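Long-range contacts in uncharacterized protein SPT16D (Chaetomium thermophilum var. thermophilum, PDB 4KHB), which forms the Pob3N-binding domain of Spt16, a subunit of the FACT complex that probably acts as a histone chaperone reorganising nucleosomes: residues Glu10-Asp15 / Gln31-Ile36; Met25-Asp30 / Val37-Gly42; Thr51-Ser56 / Asn69-Gly74; Trp63-Ile68 / Thr97-Asp102. All coordinates share one frame; numbering follows the deposited sequence.

Two small antiparallel sheets and a C-terminal helix make up this PH-like domain, and the four contacts sample both sheets. Interactions 1 and 2 alternate along the chain and share strand 35-40; their centres lie about 13 Å apart, the first tying the leading loop to the hairpin that the second zips. Interactions 3 and 4 come later, likewise alternate, share strand 63-70 and have centres about 17 Å apart. The sheets are joined through side chains: Ile36 reaches Ile52 and Ile68, while the hairpin of interaction 2 packs on strand 91-100 of interaction 4. All four contacts also touch the Pob3N chain, so the packing within the domain and the heterodimer interface are built from the same elements.

Interaction 1 of 4, residues Glu10-Asp15 / Gln31-Ile36; sequences ESYKRD and QKNNTI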
loop_
_atom_site.group_PDB
_atom_site.type_symbol
_atom_site.label_atom_id
_atom_site.label_comp_id
_atom_site.label_asym_id
_atom_site.label_seq_id
_atom_site.Cartn_x
_atom_site.Cartn_y
_atom_site.Cartn_z
ATOM N N GLU A 10 -14.636 12.954 0.947
ATOM C CA GLU A 10 -14.087 11.926 1.823
ATOM C C GLU A 10 -14.617 10.563 1.398
ATOM O O GLU A 10 -15.831 10.358 1.335
ATOM C CB GLU A 10 -14.499 12.217 3.270
ATOM C CG GLU A 10 -14.467 11.009 4.192
ATOM C CD GLU A 10 -14.977 11.335 5.580
ATOM O OE1 GLU A 10 -15.779 10.542 6.112
ATOM O OE2 GLU A 10 -14.588 12.387 6.132
ATOM N N SER A 11 -13.710 9.636 1.105
ATOM C CA SER A 11 -14.108 8.316 0.634
ATOM C C SER A 11 -14.739 7.505 1.760
ATOM O O SER A 11 -15.928 7.184 1.716
ATOM C CB SER A 11 -12.909 7.570 0.043
ATOM O OG SER A 11 -12.408 8.230 -1.107
ATOM N N TYR A 12 -13.936 7.184 2.771
ATOM C CA TYR A 12 -14.400 6.373 3.892
ATOM C C TYR A 12 -14.009 6.991 5.234
ATOM O O TYR A 12 -13.081 7.803 5.307
ATOM C CB TYR A 12 -13.828 4.954 3.796
ATOM C CG TYR A 12 -14.166 4.220 2.518
ATOM C CD1 TYR A 12 -15.444 3.726 2.289
ATOM C CD2 TYR A 12 -13.200 4.018 1.543
ATOM C CE1 TYR A 12 -15.748 3.052 1.121
ATOM C CE2 TYR A 12 -13.493 3.348 0.374
ATOM C CZ TYR A 12 -14.768 2.867 0.169
ATOM O OH TYR A 12 -15.060 2.199 -0.996
ATOM N N LYS A 13 -14.729 6.615 6.286
ATOM C CA LYS A 13 -14.436 7.087 7.636
ATOM C C LYS A 13 -13.867 5.929 8.461
ATOM O O LYS A 13 -13.038 6.135 9.348
ATOM C CB LYS A 13 -15.703 7.636 8.292
ATOM C CG LYS A 13 -15.532 9.035 8.885
ATOM C CD LYS A 13 -14.155 9.245 9.489
ATOM C CE LYS A 13 -14.075 10.555 10.254
ATOM N NZ LYS A 13 -12.712 10.781 10.807
ATOM N N ARG A 14 -14.317 4.711 8.157
ATOM C CA ARG A 14 -13.936 3.521 8.921
ATOM C C ARG A 14 -13.501 2.358 8.036
ATOM O O ARG A 14 -13.900 2.265 6.873
ATOM C CB ARG A 14 -15.113 3.049 9.780
ATOM C CG ARG A 14 -15.403 3.860 11.024
ATOM C CD ARG A 14 -16.648 3.316 11.714
ATOM N NE ARG A 14 -16.531 1.906 12.079
ATOM C CZ ARG A 14 -16.639 1.448 13.322
ATOM N NH1 ARG A 14 -16.896 2.289 14.314
ATOM N NH2 ARG A 14 -16.522 0.152 13.574
ATOM N N ASP A 15 -12.681 1.473 8.602
ATOM C CA ASP A 15 -12.166 0.309 7.881
ATOM C C ASP A 15 -13.278 -0.624 7.388
ATOM O O ASP A 15 -13.189 -1.182 6.293
ATOM C CB ASP A 15 -11.167 -0.461 8.753
ATOM C CG ASP A 15 -9.828 0.254 8.879
ATOM O OD1 ASP A 15 -9.225 0.575 7.833
ATOM O OD2 ASP A 15 -9.379 0.494 10.022
ATOM N N GLN A 31 -18.611 2.456 -6.798
ATOM C CA GLN A 31 -19.382 3.531 -7.397
ATOM C C GLN A 31 -20.199 4.202 -6.310
ATOM O O GLN A 31 -20.484 5.395 -6.373
ATOM C CB GLN A 31 -20.298 3.009 -8.512
ATOM C CG GLN A 31 -19.613 2.190 -9.607
ATOM C CD GLN A 31 -19.339 0.757 -9.190
ATOM O OE1 GLN A 31 -19.580 0.374 -8.044
ATOM N NE2 GLN A 31 -18.845 -0.048 -10.125
ATOM N N LYS A 32 -20.545 3.418 -5.297
ATOM C CA LYS A 32 -21.414 3.869 -4.232
ATOM C C LYS A 32 -20.840 5.034 -3.451
ATOM O O LYS A 32 -21.553 5.967 -3.073
ATOM C CB LYS A 32 -21.654 2.717 -3.256
ATOM C CG LYS A 32 -23.062 2.167 -3.246
ATOM C CD LYS A 32 -24.092 3.261 -3.237
ATOM C CE LYS A 32 -24.554 3.551 -4.646
ATOM N NZ LYS A 32 -25.978 3.717 -4.743
ATOM N N ASN A 33 -19.537 4.974 -3.230
ATOM C CA ASN A 33 -18.854 5.967 -2.430
ATOM C C ASN A 33 -17.974 6.873 -3.290
ATOM O O ASN A 33 -17.122 7.594 -2.766
ATOM C CB ASN A 33 -18.053 5.263 -1.333
ATOM C CG ASN A 33 -18.950 4.573 -0.312
ATOM O OD1 ASN A 33 -19.788 5.208 0.330
ATOM N ND2 ASN A 33 -18.802 3.258 -0.189
ATOM N N ASN A 34 -18.187 6.821 -4.607
ATOM C CA ASN A 34 -17.432 7.638 -5.558
ATOM C C ASN A 34 -15.941 7.415 -5.399
ATOM O O ASN A 34 -15.161 8.368 -5.373
ATOM C CB ASN A 34 -17.759 9.133 -5.411
ATOM C CG ASN A 34 -18.399 9.720 -6.660
ATOM O OD1 ASN A 34 -18.210 9.213 -7.767
ATOM N ND2 ASN A 34 -19.133 10.811 -6.491
ATOM N N THR A 35 -15.547 6.151 -5.297
ATOM C CA THR A 35 -14.186 5.826 -4.900
ATOM C C THR A 35 -13.698 4.569 -5.615
ATOM O O THR A 35 -14.467 3.631 -5.851
ATOM C CB THR A 35 -14.115 5.602 -3.368
ATOM O OG1 THR A 35 -14.553 6.782 -2.680
ATOM C CG2 THR A 35 -12.702 5.250 -2.924
ATOM N N ILE A 36 -12.416 4.567 -5.970
ATOM C CA ILE A 36 -11.737 3.362 -6.422
ATOM C C ILE A 36 -10.739 2.948 -5.342
ATOM O O ILE A 36 -10.193 3.797 -4.632
ATOM C CB ILE A 36 -11.036 3.555 -7.791
ATOM C CG1 ILE A 36 -9.758 4.385 -7.646
ATOM C CG2 ILE A 36 -11.981 4.219 -8.781
ATOM C CD1 ILE A 36 -8.915 4.439 -8.914
#
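Ser11 and Thr35 bring the two backbones to their nearest approach, CA to CA 6.1 Å, a spacing bridged mainly by side chains between the loop 10-15 and the turn and strand start 31-36. The hydroxyls lead: Ser11 OG stands 3.0 Å from Thr35 OG1, and it also has a hydrogen-bonding partner in Arg106 O of the Pob3N chain. Thr35 OG1, set opposite its own carbonyl carbon (chi1 -59°), donates to Asn33 O at 2.7 Å, approaching from well above that carbonyl's plane. This short local bond belongs to a turn that ends in a G1 beta bulge, in which Asn34 and Thr35 both face Asp30; Asn34 takes up the left-handed backbone conformation (phi 56°) usual for the first bulge position. Tyr12 reaches past the serine to touch both partners with the far half of its ring. CE1 lies 3.3 Å from Asn33 ND2, the amide being turned 69° from the ring plane, while CE2 on the other flank packs 3.9 Å from the Thr35 methyl CG2. The polar ends of this pair converge elsewhere, since Tyr12 OH and Asn33 ND2 both hydrogen-bond to Asp30 OD2, which gathers loop and turn round one carboxylate oxygen. A valine in place of Thr35 would probably leave Asn33 O without its hydroxyl donor and Ser11 OG without a polar neighbour on the hairpin. Pro46 on strand 43-48 packs against Tyr12 and Thr35 alike, and Leu105 of the Pob3N chain lies against Ser11 and Tyr12.

Interaction 2 of 4, residues Met25-Asp30 / Val37-Gly42; sequences MGIVID and VLPIMG
Pro39 lies over one face of the flat peptide joining Met25 and Gly26, with CB and CG both above its plane. Met25 O comes within 3.4 Å of Pro39 CB, CG also reaches Gly26 C at the start of the following peptide, and on the next corner of the ring CD lies 3.8 Å from Ile27 CG1. Beyond the proline, Met25 SD rests 4.0 Å from Gly42 CA. At the backbone angles of Gly42, a beta carbon would be pressed against the carbonyl oxygen of Met41.

At the other end the segments join in one antiparallel hydrogen-bonded pair, Val28 with Val37: Val28 N to Val37 O at 3.1 Å and Val37 N to Val28 O at 2.8 Å. Val37 O also receives a CA-H contact from Ile27, so this one oxygen holds two successive residues of the facing segment, while Ile27 N donates a hydrogen bond to Asp176 of the Pob3N chain. The valine side chains share a face of the sheet, CB to CB 4.2 Å. Ile27 and Leu38 lie side by side and point the same way, CG2 of the first beside CD2 of the second.

This beta hairpin is thus lined differently on its two faces. Val28 and Val37 pack on the preceding loop, at Pro19 and Val22 respectively. Ile27, Leu38 and Pro39 meet Phe98 of strand 91-100, with Ile109 of helix 103-121 closing on Ile27.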
loop_
_atom_site.group_PDB
_atom_site.type_symbol
_atom_site.label_atom_id
_atom_site.label_comp_id
_atom_site.label_asym_id
_atom_site.label_seq_id
_atom_site.Cartn_x
_atom_site.Cartn_y
_atom_site.Cartn_z
ATOM N N MET A 25 -6.911 -8.416 -2.747
ATOM C CA MET A 25 -5.801 -7.591 -3.226
ATOM C C MET A 25 -5.957 -7.207 -4.693
ATOM O O MET A 25 -4.972 -7.124 -5.426
ATOM C CB MET A 25 -4.448 -8.276 -2.979
ATOM C CG MET A 25 -3.730 -7.776 -1.735
ATOM S SD MET A 25 -2.298 -8.769 -1.274
ATOM C CE MET A 25 -2.909 -9.482 0.252
ATOM N N GLY A 26 -7.192 -6.961 -5.115
ATOM C CA GLY A 26 -7.438 -6.543 -6.482
ATOM C C GLY A 26 -8.030 -5.151 -6.541
ATOM O O GLY A 26 -8.470 -4.607 -5.526
ATOM N N ILE A 27 -8.032 -4.570 -7.735
ATOM C CA ILE A 27 -8.647 -3.269 -7.962
ATOM C C ILE A 27 -10.161 -3.358 -7.766
ATOM O O ILE A 27 -10.817 -4.233 -8.336
ATOM C CB ILE A 27 -8.330 -2.745 -9.381
ATOM C CG1 ILE A 27 -6.824 -2.505 -9.539
ATOM C CG2 ILE A 27 -9.090 -1.463 -9.661
ATOM C CD1 ILE A 27 -6.410 -2.066 -10.934
ATOM N N VAL A 28 -10.712 -2.459 -6.957
ATOM C CA VAL A 28 -12.145 -2.459 -6.679
ATOM C C VAL A 28 -12.751 -1.091 -6.965
ATOM O O VAL A 28 -12.233 -0.070 -6.507
ATOM C CB VAL A 28 -12.429 -2.833 -5.204
ATOM C CG1 VAL A 28 -13.905 -2.672 -4.885
ATOM C CG2 VAL A 28 -11.980 -4.251 -4.912
ATOM N N ILE A 29 -13.843 -1.073 -7.727
ATOM C CA ILE A 29 -14.561 0.169 -7.975
ATOM C C ILE A 29 -15.758 0.212 -7.042
ATOM O O ILE A 29 -16.562 -0.720 -7.013
ATOM C CB ILE A 29 -15.051 0.283 -9.438
ATOM C CG1 ILE A 29 -13.921 -0.054 -10.416
ATOM C CG2 ILE A 29 -15.642 1.671 -9.705
ATOM C CD1 ILE A 29 -12.807 0.973 -10.450
ATOM N N ASP A 30 -15.864 1.286 -6.267
ATOM C CA ASP A 30 -16.983 1.437 -5.354
ATOM C C ASP A 30 -17.750 2.661 -5.805
ATOM O O ASP A 30 -17.556 3.762 -5.280
ATOM C CB ASP A 30 -16.504 1.597 -3.908
ATOM C CG ASP A 30 -17.637 1.484 -2.901
ATOM O OD1 ASP A 30 -18.812 1.380 -3.322
ATOM O OD2 ASP A 30 -17.355 1.497 -1.685
ATOM N N VAL A 37 -10.513 1.645 -5.208
ATOM C CA VAL A 37 -9.606 1.126 -4.189
ATOM C C VAL A 37 -8.466 0.366 -4.847
ATOM O O VAL A 37 -8.682 -0.658 -5.494
ATOM C CB VAL A 37 -10.329 0.201 -3.186
ATOM C CG1 VAL A 37 -9.361 -0.265 -2.110
ATOM C CG2 VAL A 37 -11.522 0.907 -2.567
ATOM N N LEU A 38 -7.251 0.878 -4.684
ATOM C CA LEU A 38 -6.098 0.305 -5.359
ATOM C C LEU A 38 -5.224 -0.481 -4.389
ATOM O O LEU A 38 -4.935 -0.019 -3.285
ATOM C CB LEU A 38 -5.293 1.406 -6.054
ATOM C CG LEU A 38 -6.159 2.322 -6.923
ATOM C CD1 LEU A 38 -5.366 3.469 -7.521
ATOM C CD2 LEU A 38 -6.829 1.511 -8.018
ATOM N N PRO A 39 -4.802 -1.681 -4.808
ATOM C CA PRO A 39 -3.976 -2.557 -3.973
ATOM C C PRO A 39 -2.504 -2.160 -4.032
ATOM O O PRO A 39 -1.851 -2.346 -5.060
ATOM C CB PRO A 39 -4.192 -3.934 -4.605
ATOM C CG PRO A 39 -4.473 -3.642 -6.049
ATOM C CD PRO A 39 -5.201 -2.324 -6.076
ATOM N N ILE A 40 -1.995 -1.605 -2.938
ATOM C CA ILE A 40 -0.604 -1.175 -2.890
ATOM C C ILE A 40 0.143 -1.836 -1.736
ATOM O O ILE A 40 -0.067 -1.496 -0.566
ATOM C CB ILE A 40 -0.491 0.362 -2.773
ATOM C CG1 ILE A 40 -1.233 1.038 -3.930
ATOM C CG2 ILE A 40 0.967 0.802 -2.764
ATOM C CD1 ILE A 40 -1.286 2.555 -3.840
ATOM N N MET A 41 1.012 -2.783 -2.086
ATOM C CA MET A 41 1.869 -3.480 -1.127
ATOM C C MET A 41 1.088 -4.152 -0.001
ATOM O O MET A 41 1.493 -4.110 1.164
ATOM C CB MET A 41 2.929 -2.530 -0.565
ATOM C CG MET A 41 3.875 -1.998 -1.633
ATOM S SD MET A 41 4.922 -3.289 -2.335
ATOM C CE MET A 41 5.309 -2.599 -3.948
ATOM N N GLY A 42 -0.029 -4.775 -0.362
ATOM C CA GLY A 42 -0.806 -5.542 0.591
ATOM C C GLY A 42 -1.860 -4.705 1.280
ATOM O O GLY A 42 -2.516 -5.159 2.220
#

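Interaction 3 of 4, residues Thr51-Ser56 / Asn69-Gly74; sequences TIKNAS and NFLSPG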
loop_
_atom_site.group_PDB
_atom_site.type_symbol
_atom_site.label_atom_id
_atom_site.label_comp_id
_atom_site.label_asym_id
_atom_site.label_seq_id
_atom_site.Cartn_x
_atom_site.Cartn_y
_atom_site.Cartn_z
ATOM N N THR A 51 -10.385 13.215 -7.405
ATOM C CA THR A 51 -8.935 13.298 -7.355
ATOM C C THR A 51 -8.352 12.825 -8.692
ATOM O O THR A 51 -7.185 13.081 -9.008
ATOM C CB THR A 51 -8.403 12.469 -6.154
ATOM O OG1 THR A 51 -7.504 13.262 -5.368
ATOM C CG2 THR A 51 -7.693 11.214 -6.610
ATOM N N ILE A 52 -9.195 12.175 -9.492
ATOM C CA ILE A 52 -8.760 11.503 -10.718
ATOM C C ILE A 52 -9.000 12.324 -11.990
ATOM O O ILE A 52 -10.075 12.890 -12.186
ATOM C CB ILE A 52 -9.453 10.123 -10.852
ATOM C CG1 ILE A 52 -8.893 9.155 -9.807
ATOM C CG2 ILE A 52 -9.260 9.541 -12.246
ATOM C CD1 ILE A 52 -9.760 7.935 -9.570
ATOM N N LYS A 53 -7.977 12.384 -12.843
ATOM C CA LYS A 53 -8.056 13.060 -14.137
ATOM C C LYS A 53 -8.661 12.143 -15.201
ATOM O O LYS A 53 -9.735 12.426 -15.735
ATOM C CB LYS A 53 -6.662 13.521 -14.568
ATOM C CG LYS A 53 -6.646 14.427 -15.789
ATOM C CD LYS A 53 -5.249 14.968 -16.035
ATOM C CE LYS A 53 -5.284 16.224 -16.883
ATOM N NZ LYS A 53 -5.085 15.908 -18.325
ATOM N N ASN A 54 -7.965 11.050 -15.510
ATOM C CA ASN A 54 -8.465 10.069 -16.471
ATOM C C ASN A 54 -7.895 8.671 -16.241
ATOM O O ASN A 54 -6.986 8.490 -15.426
ATOM C CB ASN A 54 -8.173 10.528 -17.905
ATOM C CG ASN A 54 -6.709 10.872 -18.130
ATOM O OD1 ASN A 54 -5.816 10.072 -17.852
ATOM N ND2 ASN A 54 -6.459 12.073 -18.639
ATOM N N ALA A 55 -8.426 7.689 -16.968
ATOM C CA ALA A 55 -7.914 6.322 -16.914
ATOM C C ALA A 55 -7.801 5.734 -18.316
ATOM O O ALA A 55 -8.707 5.893 -19.140
ATOM C CB ALA A 55 -8.812 5.453 -16.049
ATOM N N SER A 56 -6.692 5.049 -18.583
ATOM C CA SER A 56 -6.445 4.484 -19.906
ATOM C C SER A 56 -5.991 3.025 -19.881
ATOM O O SER A 56 -5.182 2.632 -19.034
ATOM C CB SER A 56 -5.413 5.328 -20.657
ATOM O OG SER A 56 -5.631 6.710 -20.444
ATOM N N ASN A 69 -4.373 8.581 -14.167
ATOM C CA ASN A 69 -3.763 9.890 -13.940
ATOM C C ASN A 69 -4.581 10.726 -12.967
ATOM O O ASN A 69 -5.810 10.775 -13.055
ATOM C CB ASN A 69 -3.545 10.650 -15.255
ATOM C CG ASN A 69 -2.536 9.970 -16.163
ATOM O OD1 ASN A 69 -1.334 9.988 -15.893
ATOM N ND2 ASN A 69 -3.017 9.378 -17.246
ATOM N N PHE A 70 -3.896 11.379 -12.037
ATOM C CA PHE A 70 -4.571 12.146 -11.001
ATOM C C PHE A 70 -4.503 13.650 -11.261
ATOM O O PHE A 70 -3.648 14.117 -12.016
ATOM C CB PHE A 70 -3.942 11.820 -9.649
ATOM C CG PHE A 70 -4.127 10.391 -9.227
ATOM C CD1 PHE A 70 -5.257 10.010 -8.527
ATOM C CD2 PHE A 70 -3.172 9.429 -9.528
ATOM C CE1 PHE A 70 -5.440 8.699 -8.129
ATOM C CE2 PHE A 70 -3.348 8.112 -9.136
ATOM C CZ PHE A 70 -4.483 7.747 -8.436
ATOM N N LEU A 71 -5.393 14.406 -10.625
ATOM C CA LEU A 71 -5.365 15.860 -10.732
ATOM C C LEU A 71 -4.314 16.455 -9.803
ATOM O O LEU A 71 -4.310 16.192 -8.597
ATOM C CB LEU A 71 -6.748 16.449 -10.440
ATOM C CG LEU A 71 -7.827 16.038 -11.443
ATOM C CD1 LEU A 71 -9.224 16.315 -10.910
ATOM C CD2 LEU A 71 -7.606 16.753 -12.762
ATOM N N SER A 72 -3.414 17.242 -10.384
ATOM C CA SER A 72 -2.308 17.844 -9.656
ATOM C C SER A 72 -1.907 19.125 -10.369
ATOM O O SER A 72 -2.274 19.327 -11.528
ATOM C CB SER A 72 -1.120 16.877 -9.604
ATOM O OG SER A 72 -1.123 16.006 -10.723
ATOM N N PRO A 73 -1.176 20.007 -9.672
ATOM C CA PRO A 73 -0.612 21.190 -10.328
ATOM C C PRO A 73 0.171 20.803 -11.580
ATOM O O PRO A 73 1.094 19.989 -11.506
ATOM C CB PRO A 73 0.327 21.759 -9.265
ATOM C CG PRO A 73 -0.261 21.326 -7.962
ATOM C CD PRO A 73 -1.045 20.063 -8.203
ATOM N N GLY A 74 -0.205 21.384 -12.716
ATOM C CA GLY A 74 0.346 20.991 -13.998
ATOM C C GLY A 74 -0.479 19.937 -14.716
ATOM O O GLY A 74 -0.444 19.849 -15.944
HETATM O O HOH W 1 -6.319 16.098 -6.582
#
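Asn54 and Asn69 run side by side from a classic beta bulge in the hairpin of strands 52-60 and 63-70, their amides turned almost perpendicular, with planes 82° apart. Asn69 ND2 donates to Asn54 OD1 at 2.9 Å, along a nearly straight path that stays close to the planes of both groups. Asn54 makes this possible by setting CG between its backbone N and carbonyl carbon (chi1 53°), which swings OD1 toward the neighbouring strand. Behind the amides lies the bulge: Lys53 and Asn54 both face Asn69, whose O accepts from Lys53 N at 2.7 Å and from Asn54 N at the longer 3.3 Å.

Beyond the bulge Ile52 and Phe70 form a non-hydrogen-bonded pair whose side chains diverge, though they still touch. The ring of Phe70 receives the Thr51 methyl at its edge, CG2 only 3.3 Å from CD1, a tight approach, while Ile52 CG1 slants against CE1. Lys53 and Leu71 meet at about a right angle, with Leu71 CD2 3.8 Å from Lys53 CB, and the lysine chain then leads away. Phe70 also meets Phe47 of strand 43-48, so the strand pair is tied into the core between the sheets.

Leu71 leaves the strand with its N bonded to Thr51 O. Its own O accepts from Asn109 ND2 of the Pob3N chain and from a water 2.8 Å away, which also takes a weak hydrogen bond from Thr51 OG1.

Interaction 4 of 4, residues Trp63-Ile68 / Thr97-Asp102; sequences WSFLRI and TFRSTD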
loop_
_atom_site.group_PDB
_atom_site.type_symbol
_atom_site.label_atom_id
_atom_site.label_comp_id
_atom_site.label_asym_id
_atom_site.label_seq_id
_atom_site.Cartn_x
_atom_site.Cartn_y
_atom_site.Cartn_z
ATOM N N TRP A 63 0.293 -8.845 -21.837
ATOM C CA TRP A 63 -0.012 -8.002 -20.687
ATOM C C TRP A 63 -0.874 -6.808 -21.088
ATOM O O TRP A 63 -0.639 -6.183 -22.125
ATOM C CB TRP A 63 1.279 -7.508 -20.022
ATOM C CG TRP A 63 2.111 -8.594 -19.412
ATOM C CD1 TRP A 63 3.251 -9.143 -19.924
ATOM C CD2 TRP A 63 1.873 -9.258 -18.163
ATOM N NE1 TRP A 63 3.732 -10.112 -19.074
ATOM C CE2 TRP A 63 2.904 -10.201 -17.986
ATOM C CE3 TRP A 63 0.885 -9.148 -17.180
ATOM C CZ2 TRP A 63 2.975 -11.029 -16.865
ATOM C CZ3 TRP A 63 0.957 -9.970 -16.070
ATOM C CH2 TRP A 63 1.994 -10.896 -15.921
ATOM N N SER A 64 -1.865 -6.489 -20.262
ATOM C CA SER A 64 -2.649 -5.275 -20.446
ATOM C C SER A 64 -2.283 -4.277 -19.359
ATOM O O SER A 64 -1.907 -4.669 -18.254
ATOM C CB SER A 64 -4.145 -5.588 -20.408
ATOM O OG SER A 64 -4.510 -6.421 -21.494
ATOM N N PHE A 65 -2.402 -2.989 -19.661
ATOM C CA PHE A 65 -1.982 -1.961 -18.716
ATOM C C PHE A 65 -3.075 -0.947 -18.406
ATOM O O PHE A 65 -3.756 -0.448 -19.303
ATOM C CB PHE A 65 -0.732 -1.241 -19.234
ATOM C CG PHE A 65 0.505 -2.094 -19.235
ATOM C CD1 PHE A 65 0.770 -2.968 -20.280
ATOM C CD2 PHE A 65 1.413 -2.008 -18.190
ATOM C CE1 PHE A 65 1.917 -3.749 -20.275
ATOM C CE2 PHE A 65 2.559 -2.782 -18.180
ATOM C CZ PHE A 65 2.811 -3.654 -19.224
ATOM N N LEU A 66 -3.233 -0.651 -17.120
ATOM C CA LEU A 66 -4.178 0.360 -16.663
ATOM C C LEU A 66 -3.432 1.532 -16.050
ATOM O O LEU A 66 -2.809 1.392 -14.995
ATOM C CB LEU A 66 -5.136 -0.229 -15.626
ATOM C CG LEU A 66 -6.382 0.615 -15.356
ATOM C CD1 LEU A 66 -7.305 0.642 -16.563
ATOM C CD2 LEU A 66 -7.112 0.119 -14.124
ATOM N N ARG A 67 -3.480 2.685 -16.708
ATOM C CA ARG A 67 -2.870 3.880 -16.139
ATOM C C ARG A 67 -3.905 4.885 -15.661
ATOM O O ARG A 67 -4.746 5.350 -16.435
ATOM C CB ARG A 67 -1.898 4.540 -17.117
ATOM C CG ARG A 67 -1.647 6.010 -16.810
ATOM C CD ARG A 67 -0.186 6.366 -16.967
ATOM N NE ARG A 67 0.063 7.143 -18.175
ATOM C CZ ARG A 67 0.992 8.089 -18.276
ATOM N NH1 ARG A 67 1.750 8.390 -17.230
ATOM N NH2 ARG A 67 1.154 8.742 -19.418
ATOM N N ILE A 68 -3.844 5.199 -14.371
ATOM C CA ILE A 68 -4.720 6.199 -13.786
ATOM C C ILE A 68 -3.945 7.492 -13.533
ATOM O O ILE A 68 -2.968 7.497 -12.778
ATOM C CB ILE A 68 -5.331 5.688 -12.468
ATOM C CG1 ILE A 68 -6.141 4.412 -12.719
ATOM C CG2 ILE A 68 -6.203 6.758 -11.833
ATOM C CD1 ILE A 68 -6.393 3.579 -11.478
ATOM N N THR A 97 0.574 2.886 -12.422
ATOM C CA THR A 97 0.277 1.936 -13.489
ATOM C C THR A 97 0.246 0.496 -12.984
ATOM O O THR A 97 1.143 0.057 -12.260
ATOM C CB THR A 97 1.292 2.063 -14.656
ATOM O OG1 THR A 97 1.119 3.324 -15.316
ATOM C CG2 THR A 97 1.106 0.943 -15.672
ATOM N N PHE A 98 -0.805 -0.228 -13.355
ATOM C CA PHE A 98 -0.904 -1.649 -13.051
ATOM C C PHE A 98 -0.834 -2.448 -14.341
ATOM O O PHE A 98 -1.095 -1.918 -15.426
ATOM C CB PHE A 98 -2.215 -1.980 -12.332
ATOM C CG PHE A 98 -2.330 -1.401 -10.953
ATOM C CD1 PHE A 98 -2.903 -0.155 -10.748
ATOM C CD2 PHE A 98 -1.888 -2.123 -9.852
ATOM C CE1 PHE A 98 -3.018 0.367 -9.472
ATOM C CE2 PHE A 98 -1.998 -1.608 -8.574
ATOM C CZ PHE A 98 -2.564 -0.359 -8.383
ATOM N N ARG A 99 -0.476 -3.723 -14.221
ATOM C CA ARG A 99 -0.486 -4.623 -15.365
ATOM C C ARG A 99 -1.218 -5.913 -15.013
ATOM O O ARG A 99 -1.161 -6.379 -13.869
ATOM C CB ARG A 99 0.934 -4.915 -15.868
ATOM C CG ARG A 99 1.704 -5.920 -15.027
ATOM C CD ARG A 99 2.975 -6.369 -15.726
ATOM N NE ARG A 99 3.520 -7.574 -15.110
ATOM C CZ ARG A 99 4.584 -8.229 -15.561
ATOM N NH1 ARG A 99 5.228 -7.797 -16.636
ATOM N NH2 ARG A 99 5.000 -9.322 -14.939
ATOM N N SER A 100 -1.920 -6.474 -15.991
ATOM C CA SER A 100 -2.582 -7.762 -15.815
ATOM C C SER A 100 -2.772 -8.460 -17.155
ATOM O O SER A 100 -2.558 -7.865 -18.214
ATOM C CB SER A 100 -3.933 -7.582 -15.117
ATOM O OG SER A 100 -4.662 -8.796 -15.095
ATOM N N THR A 101 -3.169 -9.727 -17.103
ATOM C CA THR A 101 -3.457 -10.490 -18.313
ATOM C C THR A 101 -4.935 -10.405 -18.695
ATOM O O THR A 101 -5.318 -10.760 -19.812
ATOM C CB THR A 101 -3.021 -11.968 -18.178
ATOM O OG1 THR A 101 -3.617 -12.545 -17.008
ATOM C CG2 THR A 101 -1.505 -12.061 -18.061
ATOM N N ASP A 102 -5.760 -9.926 -17.766
ATOM C CA ASP A 102 -7.190 -9.768 -18.022
ATOM C C ASP A 102 -7.451 -8.480 -18.800
ATOM O O ASP A 102 -7.752 -7.439 -18.212
ATOM C CB ASP A 102 -7.990 -9.769 -16.711
ATOM C CG ASP A 102 -7.495 -10.807 -15.720
ATOM O OD1 ASP A 102 -6.902 -11.816 -16.157
ATOM O OD2 ASP A 102 -7.707 -10.616 -14.503
#
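Strands 63-68 and 97-100 pair antiparallel, from Ser64 opposite Ser100 to Arg67 opposite Thr97, with their axes 4.6 Å apart and their directions 155° from each other. Ser64 with Ser100 and Leu66 with Phe98 are the hydrogen-bonded pairs; Phe65 with Arg99 and Arg67 with Thr97 alternate with them, without such bonds.

Trp63, starting its strand beside the Ser64-Ser100 pair, is sandwiched between two side chains. The guanidinium of Arg99 lies flat on one face of the indole, planes 10° apart, in a cation-pi stack with CZ 3.6 Å from the centre of the six-membered ring. Thr101 CG2 covers the opposite face at 4.1 Å from that centre, a CH-pi contact. Arg99 reaches the ring because CG sits between its backbone N and carbonyl carbon (chi1 78°) and the chain then runs extended to NE, which hydrogen-bonds to Gln177 of the Pob3N chain. A leucine in place of Trp63 would probably leave this guanidinium without its flat support, reliant on its hydrogen bonds, and uncover the Thr101 methyl.

On the same face of the sheet as Arg99, Phe65 packs CE2 3.5 Å from Arg99 CB and takes Thr97 CG2 at its ring edge. Where the strand ends, Ser100 OG accepts from Asp102 N at 3.1 Å in an ST turn leading into helix 103-121. Asp102 forms salt bridges with Arg105 and with Arg175 of the Pob3N chain. A last strand passing into a C-terminal helix is characteristic of PH-like domains, and here residues 97-99 also pair antiparallel with a Pob3N strand, carrying the sheet across the heterodimer.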